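Local coordinates for vaginolysin (Gardnerella vaginalis, PDB 5IMY), which probably acts as a secreted cholesterol-dependent cytolysin, binding cholesterol in host membranes and lysing the cells by forming pores, at residues A[217-222]-A[259-264]; A[267-272]-A[304-309]; A[394-399]-A[417-422]. All coordinates share one frame; numbering follows the deposited sequence.

Interaction 1. Residues A[217-222]-A[259-264]; sequences TYYTVS and VAYGRS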
loop_
_atom_site.group_PDB
_atom_site.type_symbol
_atom_site.label_atom_id
_atom_site.label_comp_id
_atom_site.label_asym_id
_atom_site.label_seq_id
_atom_site.Cartn_x
_atom_site.Cartn_y
_atom_site.Cartn_z
ATOM N N THR A 217 32.642 18.358 -17.146
ATOM C CA THR A 217 33.512 19.503 -16.914
ATOM C C THR A 217 34.952 19.107 -17.212
ATOM O O THR A 217 35.496 18.202 -16.572
ATOM C CB THR A 217 33.384 20.003 -15.474
ATOM O OG1 THR A 217 32.029 20.389 -15.218
ATOM C CG2 THR A 217 34.300 21.201 -15.232
ATOM N N TYR A 218 35.567 19.792 -18.177
ATOM C CA TYR A 218 36.984 19.595 -18.454
ATOM C C TYR A 218 37.853 20.411 -17.508
ATOM O O TYR A 218 38.854 19.906 -16.986
ATOM C CB TYR A 218 37.294 19.979 -19.899
ATOM C CG TYR A 218 36.520 19.187 -20.926
ATOM C CD1 TYR A 218 36.439 17.803 -20.858
ATOM C CD2 TYR A 218 35.861 19.829 -21.961
ATOM C CE1 TYR A 218 35.726 17.083 -21.798
ATOM C CE2 TYR A 218 35.142 19.122 -22.901
ATOM C CZ TYR A 218 35.079 17.748 -22.818
ATOM O OH TYR A 218 34.364 17.047 -23.760
ATOM N N TYR A 219 37.487 21.668 -17.280
ATOM C CA TYR A 219 38.266 22.544 -16.419
ATOM C C TYR A 219 37.373 23.669 -15.924
ATOM O O TYR A 219 36.285 23.906 -16.456
ATOM C CB TYR A 219 39.490 23.109 -17.154
ATOM C CG TYR A 219 39.162 23.781 -18.468
ATOM C CD1 TYR A 219 38.749 25.107 -18.511
ATOM C CD2 TYR A 219 39.268 23.090 -19.668
ATOM C CE1 TYR A 219 38.451 25.724 -19.711
ATOM C CE2 TYR A 219 38.974 23.699 -20.873
ATOM C CZ TYR A 219 38.565 25.016 -20.889
ATOM O OH TYR A 219 38.268 25.626 -22.087
ATOM N N THR A 220 37.855 24.362 -14.897
ATOM C CA THR A 220 37.114 25.433 -14.250
ATOM C C THR A 220 37.986 26.677 -14.196
ATOM O O THR A 220 39.154 26.603 -13.804
ATOM C CB THR A 220 36.680 25.020 -12.836
ATOM O OG1 THR A 220 35.740 23.942 -12.920
ATOM C CG2 THR A 220 36.045 26.190 -12.091
ATOM N N VAL A 221 37.420 27.810 -14.597
ATOM C CA VAL A 221 38.076 29.106 -14.474
ATOM C C VAL A 221 37.539 29.770 -13.216
ATOM O O VAL A 221 36.328 29.988 -13.089
ATOM C CB VAL A 221 37.835 29.984 -15.712
ATOM C CG1 VAL A 221 38.508 31.344 -15.538
ATOM C CG2 VAL A 221 38.348 29.284 -16.965
ATOM N N SER A 222 38.435 30.094 -12.290
ATOM C CA SER A 222 38.059 30.582 -10.975
ATOM C C SER A 222 38.641 31.968 -10.731
ATOM O O SER A 222 39.613 32.384 -11.367
ATOM C CB SER A 222 38.531 29.619 -9.879
ATOM O OG SER A 222 38.415 30.211 -8.598
ATOM N N VAL A 259 33.542 29.548 -13.238
ATOM C CA VAL A 259 32.733 29.075 -14.353
ATOM C C VAL A 259 33.327 27.762 -14.836
ATOM O O VAL A 259 34.533 27.677 -15.094
ATOM C CB VAL A 259 32.680 30.103 -15.500
ATOM C CG1 VAL A 259 31.993 29.511 -16.732
ATOM C CG2 VAL A 259 31.959 31.360 -15.046
ATOM N N ALA A 260 32.483 26.742 -14.957
ATOM C CA ALA A 260 32.910 25.440 -15.439
ATOM C C ALA A 260 32.773 25.381 -16.953
ATOM O O ALA A 260 31.793 25.872 -17.521
ATOM C CB ALA A 260 32.085 24.329 -14.789
ATOM N N TYR A 261 33.764 24.778 -17.603
ATOM C CA TYR A 261 33.792 24.652 -19.052
ATOM C C TYR A 261 33.774 23.181 -19.435
ATOM O O TYR A 261 34.424 22.351 -18.790
ATOM C CB TYR A 261 35.032 25.331 -19.643
ATOM C CG TYR A 261 34.999 26.839 -19.552
ATOM C CD1 TYR A 261 34.660 27.612 -20.653
ATOM C CD2 TYR A 261 35.298 27.489 -18.362
ATOM C CE1 TYR A 261 34.625 28.991 -20.576
ATOM C CE2 TYR A 261 35.265 28.869 -18.273
ATOM C CZ TYR A 261 34.928 29.615 -19.384
ATOM O OH TYR A 261 34.892 30.989 -19.303
ATOM N N GLY A 262 33.026 22.863 -20.485
ATOM C CA GLY A 262 32.981 21.503 -20.971
ATOM C C GLY A 262 31.810 21.207 -21.881
ATOM O O GLY A 262 31.590 21.910 -22.873
ATOM N N ARG A 263 31.054 20.163 -21.550
ATOM C CA ARG A 263 30.002 19.652 -22.417
ATOM C C ARG A 263 28.763 19.380 -21.580
ATOM O O ARG A 263 28.852 18.742 -20.527
ATOM C CB ARG A 263 30.472 18.378 -23.126
ATOM C CG ARG A 263 29.736 18.041 -24.406
ATOM C CD ARG A 263 30.593 17.135 -25.274
ATOM N NE ARG A 263 29.806 16.385 -26.249
ATOM C CZ ARG A 263 29.226 15.213 -26.006
ATOM N NH1 ARG A 263 29.332 14.643 -24.811
ATOM N NH2 ARG A 263 28.535 14.607 -26.962
ATOM N N SER A 264 27.615 19.867 -22.045
ATOM C CA SER A 264 26.360 19.753 -21.316
ATOM C C SER A 264 25.264 19.277 -22.257
ATOM O O SER A 264 25.209 19.694 -23.418
ATOM C CB SER A 264 25.964 21.098 -20.693
ATOM O OG SER A 264 24.628 21.075 -20.222
#

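Interaction 2. Residues A[267-272]-A[304-309]; sequences VKFDTT and TSVCAV. Unlike the reference sequence in segment 304-309: Cys307 (reference Thr).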
loop_
_atom_site.group_PDB
_atom_site.type_symbol
_atom_site.label_atom_id
_atom_site.label_comp_id
_atom_site.label_asym_id
_atom_site.label_seq_id
_atom_site.Cartn_x
_atom_site.Cartn_y
_atom_site.Cartn_z
ATOM N N VAL A 267 18.894 14.722 -21.453
ATOM C CA VAL A 267 18.513 13.416 -21.978
ATOM C C VAL A 267 17.149 13.040 -21.422
ATOM O O VAL A 267 16.909 13.162 -20.216
ATOM C CB VAL A 267 19.550 12.333 -21.627
ATOM C CG1 VAL A 267 19.180 11.015 -22.290
ATOM C CG2 VAL A 267 20.943 12.772 -22.051
ATOM N N LYS A 268 16.263 12.575 -22.299
ATOM C CA LYS A 268 14.950 12.072 -21.916
ATOM C C LYS A 268 14.928 10.563 -22.119
ATOM O O LYS A 268 15.077 10.085 -23.249
ATOM C CB LYS A 268 13.845 12.736 -22.738
ATOM C CG LYS A 268 12.444 12.186 -22.461
ATOM C CD LYS A 268 11.395 12.777 -23.397
ATOM C CE LYS A 268 11.559 12.277 -24.828
ATOM N NZ LYS A 268 10.554 12.866 -25.754
ATOM N N PHE A 269 14.752 9.822 -21.029
ATOM C CA PHE A 269 14.493 8.390 -21.084
ATOM C C PHE A 269 13.000 8.163 -20.911
ATOM O O PHE A 269 12.406 8.659 -19.949
ATOM C CB PHE A 269 15.241 7.635 -19.983
ATOM C CG PHE A 269 16.720 7.875 -19.966
ATOM C CD1 PHE A 269 17.586 6.969 -20.551
ATOM C CD2 PHE A 269 17.247 8.992 -19.342
ATOM C CE1 PHE A 269 18.950 7.179 -20.529
ATOM C CE2 PHE A 269 18.610 9.208 -19.315
ATOM C CZ PHE A 269 19.462 8.300 -19.909
ATOM N N ASP A 270 12.394 7.416 -21.831
ATOM C CA ASP A 270 11.011 7.008 -21.649
ATOM C C ASP A 270 10.811 5.607 -22.203
ATOM O O ASP A 270 11.535 5.159 -23.095
ATOM C CB ASP A 270 10.019 7.991 -22.303
ATOM C CG ASP A 270 10.181 8.091 -23.809
ATOM O OD1 ASP A 270 10.796 7.193 -24.416
ATOM O OD2 ASP A 270 9.674 9.074 -24.393
ATOM N N THR A 271 9.820 4.917 -21.647
ATOM C CA THR A 271 9.446 3.587 -22.097
ATOM C C THR A 271 7.946 3.429 -21.919
ATOM O O THR A 271 7.322 4.122 -21.110
ATOM C CB THR A 271 10.185 2.488 -21.321
ATOM O OG1 THR A 271 9.835 1.205 -21.856
ATOM C CG2 THR A 271 9.817 2.530 -19.838
ATOM N N THR A 272 7.371 2.513 -22.687
ATOM C CA THR A 272 5.976 2.148 -22.501
ATOM C C THR A 272 5.806 1.047 -21.465
ATOM O O THR A 272 4.679 0.591 -21.245
ATOM C CB THR A 272 5.356 1.717 -23.839
ATOM O OG1 THR A 272 3.928 1.686 -23.718
ATOM C CG2 THR A 272 5.858 0.342 -24.265
ATOM N N THR A 304 13.732 1.232 -23.704
ATOM C CA THR A 304 13.894 2.612 -23.264
ATOM C C THR A 304 14.341 3.454 -24.454
ATOM O O THR A 304 15.466 3.304 -24.943
ATOM C CB THR A 304 14.902 2.699 -22.121
ATOM O OG1 THR A 304 14.460 1.885 -21.028
ATOM C CG2 THR A 304 15.059 4.139 -21.646
ATOM N N SER A 305 13.458 4.332 -24.921
ATOM C CA SER A 305 13.847 5.324 -25.912
ATOM C C SER A 305 14.679 6.411 -25.245
ATOM O O SER A 305 14.423 6.795 -24.100
ATOM C CB SER A 305 12.611 5.936 -26.569
ATOM O OG SER A 305 12.913 6.466 -27.846
ATOM N N VAL A 306 15.687 6.902 -25.961
ATOM C CA VAL A 306 16.595 7.921 -25.447
ATOM C C VAL A 306 16.592 9.100 -26.408
ATOM O O VAL A 306 16.803 8.928 -27.612
ATOM C CB VAL A 306 18.021 7.370 -25.252
ATOM C CG1 VAL A 306 19.033 8.504 -25.075
ATOM C CG2 VAL A 306 18.060 6.448 -24.043
ATOM N N CYS A 307 16.358 10.295 -25.868
ATOM C CA CYS A 307 16.299 11.528 -26.641
ATOM C C CYS A 307 17.204 12.544 -25.961
ATOM O O CYS A 307 16.935 12.951 -24.826
ATOM C CB CYS A 307 14.854 12.033 -26.733
ATOM S SG CYS A 307 14.616 13.758 -27.239
ATOM N N ALA A 308 18.276 12.941 -26.646
ATOM C CA ALA A 308 19.329 13.763 -26.058
ATOM C C ALA A 308 19.533 15.003 -26.909
ATOM O O ALA A 308 19.831 14.887 -28.099
ATOM C CB ALA A 308 20.642 12.985 -25.959
ATOM N N VAL A 309 19.403 16.179 -26.302
ATOM C CA VAL A 309 19.705 17.442 -26.965
ATOM C C VAL A 309 20.945 18.027 -26.307
ATOM O O VAL A 309 21.013 18.142 -25.078
ATOM C CB VAL A 309 18.521 18.425 -26.908
ATOM C CG1 VAL A 309 17.236 17.708 -27.285
ATOM C CG2 VAL A 309 18.395 19.093 -25.535
#

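Interaction 3. Residues A[394-399]-A[417-422]; sequences YYIYWD and EGNGKY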
loop_
_atom_site.group_PDB
_atom_site.type_symbol
_atom_site.label_atom_id
_atom_site.label_comp_id
_atom_site.label_asym_id
_atom_site.label_seq_id
_atom_site.Cartn_x
_atom_site.Cartn_y
_atom_site.Cartn_z
ATOM N N TYR A 394 -5.742 -33.105 -6.454
ATOM C CA TYR A 394 -4.863 -31.951 -6.538
ATOM C C TYR A 394 -4.939 -31.159 -5.242
ATOM O O TYR A 394 -5.989 -31.082 -4.601
ATOM C CB TYR A 394 -5.217 -31.048 -7.734
ATOM C CG TYR A 394 -4.837 -31.627 -9.083
ATOM C CD1 TYR A 394 -3.524 -31.576 -9.539
ATOM C CD2 TYR A 394 -5.790 -32.214 -9.905
ATOM C CE1 TYR A 394 -3.174 -32.096 -10.773
ATOM C CE2 TYR A 394 -5.447 -32.739 -11.138
ATOM C CZ TYR A 394 -4.138 -32.679 -11.566
ATOM O OH TYR A 394 -3.794 -33.201 -12.793
ATOM N N TYR A 395 -3.804 -30.588 -4.851
ATOM C CA TYR A 395 -3.721 -29.701 -3.692
ATOM C C TYR A 395 -2.897 -28.488 -4.108
ATOM O O TYR A 395 -1.669 -28.563 -4.202
ATOM C CB TYR A 395 -3.114 -30.411 -2.488
ATOM C CG TYR A 395 -3.964 -31.552 -1.976
ATOM C CD1 TYR A 395 -5.015 -31.319 -1.100
ATOM C CD2 TYR A 395 -3.721 -32.857 -2.376
ATOM C CE1 TYR A 395 -5.797 -32.357 -0.631
ATOM C CE2 TYR A 395 -4.496 -33.901 -1.913
ATOM C CZ TYR A 395 -5.533 -33.646 -1.041
ATOM O OH TYR A 395 -6.309 -34.683 -0.577
ATOM N N ILE A 396 -3.580 -27.374 -4.364
ATOM C CA ILE A 396 -2.959 -26.171 -4.899
ATOM C C ILE A 396 -3.305 -25.009 -3.977
ATOM O O ILE A 396 -4.487 -24.752 -3.714
ATOM C CB ILE A 396 -3.419 -25.886 -6.340
ATOM C CG1 ILE A 396 -2.940 -27.010 -7.266
ATOM C CG2 ILE A 396 -2.905 -24.529 -6.827
ATOM C CD1 ILE A 396 -3.497 -26.945 -8.673
ATOM N N TYR A 397 -2.279 -24.311 -3.492
ATOM C CA TYR A 397 -2.452 -23.148 -2.635
ATOM C C TYR A 397 -1.574 -22.012 -3.141
ATOM O O TYR A 397 -0.596 -22.225 -3.862
ATOM C CB TYR A 397 -2.091 -23.457 -1.175
ATOM C CG TYR A 397 -2.645 -24.764 -0.651
ATOM C CD1 TYR A 397 -3.799 -24.791 0.120
ATOM C CD2 TYR A 397 -2.006 -25.965 -0.919
ATOM C CE1 TYR A 397 -4.304 -25.982 0.605
ATOM C CE2 TYR A 397 -2.504 -27.160 -0.440
ATOM C CZ TYR A 397 -3.651 -27.162 0.319
ATOM O OH TYR A 397 -4.145 -28.353 0.796
ATOM N N TRP A 398 -1.935 -20.794 -2.747
ATOM C CA TRP A 398 -1.139 -19.617 -3.067
ATOM C C TRP A 398 -1.513 -18.508 -2.095
ATOM O O TRP A 398 -2.532 -18.577 -1.404
ATOM C CB TRP A 398 -1.345 -19.176 -4.520
ATOM C CG TRP A 398 -2.724 -18.675 -4.815
ATOM C CD1 TRP A 398 -3.155 -17.383 -4.748
ATOM C CD2 TRP A 398 -3.852 -19.453 -5.232
ATOM N NE1 TRP A 398 -4.481 -17.307 -5.097
ATOM C CE2 TRP A 398 -4.933 -18.564 -5.398
ATOM C CE3 TRP A 398 -4.055 -20.815 -5.478
ATOM C CZ2 TRP A 398 -6.197 -18.991 -5.797
ATOM C CZ3 TRP A 398 -5.312 -21.238 -5.876
ATOM C CH2 TRP A 398 -6.365 -20.328 -6.032
ATOM N N ASP A 399 -0.671 -17.478 -2.054
ATOM C CA ASP A 399 -0.816 -16.379 -1.112
ATOM C C ASP A 399 -1.210 -15.103 -1.845
ATOM O O ASP A 399 -0.741 -14.843 -2.958
ATOM C CB ASP A 399 0.486 -16.151 -0.339
ATOM C CG ASP A 399 0.824 -17.306 0.583
ATOM O OD1 ASP A 399 -0.105 -17.863 1.206
ATOM O OD2 ASP A 399 2.017 -17.663 0.680
ATOM N N GLU A 417 -10.503 -24.299 -5.660
ATOM C CA GLU A 417 -11.817 -24.814 -5.280
ATOM C C GLU A 417 -11.913 -26.312 -5.534
ATOM O O GLU A 417 -12.548 -27.043 -4.764
ATOM C CB GLU A 417 -12.927 -24.071 -6.033
ATOM C CG GLU A 417 -13.180 -24.537 -7.471
ATOM C CD GLU A 417 -14.472 -23.986 -8.045
ATOM O OE1 GLU A 417 -15.208 -23.294 -7.306
ATOM O OE2 GLU A 417 -14.758 -24.258 -9.234
ATOM N N GLY A 418 -11.291 -26.785 -6.610
ATOM C CA GLY A 418 -11.301 -28.196 -6.927
ATOM C C GLY A 418 -10.055 -28.898 -6.432
ATOM O O GLY A 418 -9.343 -29.536 -7.210
ATOM N N ASN A 419 -9.783 -28.786 -5.132
ATOM C CA ASN A 419 -8.562 -29.349 -4.569
ATOM C C ASN A 419 -8.705 -30.856 -4.371
ATOM O O ASN A 419 -8.444 -31.627 -5.301
ATOM C CB ASN A 419 -8.201 -28.643 -3.255
ATOM C CG ASN A 419 -6.928 -27.818 -3.362
ATOM O OD1 ASN A 419 -6.383 -27.623 -4.449
ATOM N ND2 ASN A 419 -6.445 -27.332 -2.224
ATOM N N GLY A 420 -9.129 -31.293 -3.189
ATOM C CA GLY A 420 -9.099 -32.703 -2.860
ATOM C C GLY A 420 -10.187 -33.530 -3.516
ATOM O O GLY A 420 -10.765 -34.417 -2.879
ATOM N N LYS A 421 -10.470 -33.265 -4.788
ATOM C CA LYS A 421 -11.498 -33.981 -5.528
ATOM C C LYS A 421 -10.881 -35.107 -6.346
ATOM O O LYS A 421 -9.764 -34.991 -6.855
ATOM C CB LYS A 421 -12.258 -33.031 -6.455
ATOM C CG LYS A 421 -13.274 -32.154 -5.752
ATOM C CD LYS A 421 -13.750 -31.041 -6.668
ATOM C CE LYS A 421 -14.819 -30.185 -6.008
ATOM N NZ LYS A 421 -15.295 -29.106 -6.918
ATOM N N TYR A 422 -11.628 -36.200 -6.470
ATOM C CA TYR A 422 -11.161 -37.343 -7.242
ATOM C C TYR A 422 -11.161 -37.014 -8.729
ATOM O O TYR A 422 -12.176 -36.578 -9.281
ATOM C CB TYR A 422 -12.040 -38.564 -6.971
ATOM C CG TYR A 422 -11.917 -39.103 -5.564
ATOM C CD1 TYR A 422 -10.711 -39.605 -5.098
ATOM C CD2 TYR A 422 -13.008 -39.120 -4.706
ATOM C CE1 TYR A 422 -10.591 -40.101 -3.815
ATOM C CE2 TYR A 422 -12.898 -39.616 -3.419
ATOM C CZ TYR A 422 -11.686 -40.105 -2.980
ATOM O OH TYR A 422 -11.567 -40.601 -1.701
#

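Interaction 1. Residues A[217-222]-A[259-264]
Tyr219 and Tyr261 meet on the closely packed face of this antiparallel strand pair. Ring atom CE1 of Tyr219 presses on CB of Tyr261 at 3.4 Å. The ring planes are nearly parallel (18°) but slid apart, so they barely overlap. The Tyr219 ring gets there because CG sits between the backbone N and carbonyl carbon (chi1 53°), bringing its end toward Tyr261. On the same side of the Tyr261 ring, Val221 CG2 reaches CE2 at 3.4 Å, and Val146 and Val150 of helix 139-158 cover this face. Tyr219 OH is buried here without a polar partner in the model.

The other face is looser and partly open to solvent: Thr217 CG2 lies 3.9 Å from Ala260 CB, and Thr220 OG1 is 4.1 Å from the same CB. The Tyr218 ring lies beyond the bulge, its CD2 against Gly262 CA at 3.5 Å and its OH bonded to Gly336 O.

Beneath the side chains, Val221 and Val259 exchange two backbone bonds, and Tyr261 N donates to Tyr219 O. The carbonyl of Tyr261 receives Tyr218 N at 2.9 Å and, weakly, Tyr219 N. Two residues thus face one, a classic beta bulge in the large antiparallel sheet of a cholesterol-dependent cytolysin.

Interaction 2. Residues A[267-272]-A[304-309]
Phe269 and Val306 lie side by side and point the same way, a non-hydrogen-bonded pair in the antiparallel ladder joining strands 263-271 and 305-311 of the cytolysin's core sheet. Val306 CG2 rests 3.6 Å from Phe269 CD1, while its other branch, CG1, reaches diagonally across to Val267 CG1 at 3.8 Å. Thr304 CG2 approaches the phenyl ring at its edge, close to the ring plane. Ala308 CB completes the row against Val267 CG2, and helix 326-335 covers this apolar face through Ile326, Leu329 and Leu332.

Lys268, Asp270, Ser305 and Cys307 project from the reverse face. The lysine chain, extended at first, bends at chi3 (70°), setting CE 3.8 Å from Cys307 CB while NZ goes on to Leu195 O. Cys307, threonine in the reference sequence, has SG anti to its own N and joined to Cys322 in a disulfide. Asp270 has CG swung between N and carbonyl carbon (chi1 62°), which brings OD1 to 3.1 Å from Ser305 CB; OD2 has a long, weak ion pair with Lys207.

The helical stretch linking the strands probably corresponds to a region that relatives unfold into a transmembrane hairpin. Four backbone bonds tie the ladder, the shortest from Lys268 N to Cys307 O at 2.6 Å, with 166° at the hydrogen.

Interaction 3. Residues A[394-399]-A[417-422]
Two hydrogen bonds join Asn419 to residues 394-396. The stronger runs from Ile396 N to the side-chain oxygen OD1 of Asn419, 2.8 Å long and fairly straight (159° at the hydrogen), with the donor tilted from the amide carbonyl plane. The other, from Tyr394 N to the main-chain O of Asn419, stretches to 3.3 Å, and its donor stands well above the carbonyl plane. The donors are two residues apart in the chain; the side-chain bond is the surer hold, the backbone one long and uncertain. The chi1 of Asn419, -112°, falls off the usual staggered positions, and the model is overcrowded where Tyr394 O meets the Asn419 main chain, leaving the details there doubtful.

Both segments belong to the C-terminal beta-sandwich domain of the cytolysin. The loop 417-422 follows strand 409-415, and Ile396 also bonds by backbone to Trp416, so the asparagine amide extends this edge pairing beyond the end of the neighbouring strand.

Aromatic contacts flank the polar ones. Asn419 ND2 lies over one face of the Tyr397 ring, 3.8 Å from CZ, with amide and ring planes 72° apart. Tyr395 CE1 passes 4.0 Å from Gly420 CA, and its ring also takes a cation-pi contact from Lys443. Farther out, the Tyr397 ring meets an aromatic side chain of another protein chain in the assembly.

Interactions 1 and 2 follow one another along the chain and share one antiparallel sheet: strand 263-271 begins within the first and continues into the second, their centres 26 Å apart. Strand 208-223, which supplies residues 217-222, also borders 263-271, so the two contacts are successive joins of one curved surface. Interaction 3 comes last in sequence, in the C-terminal beta-sandwich domain. Its centre is 67 Å from that of interaction 1, on the opposite side of the chain's centre, and 46 Å from that of interaction 2. The elongated toxin thus keeps the sheet probably remodelled in pore formation well apart from a domain that meets another protein.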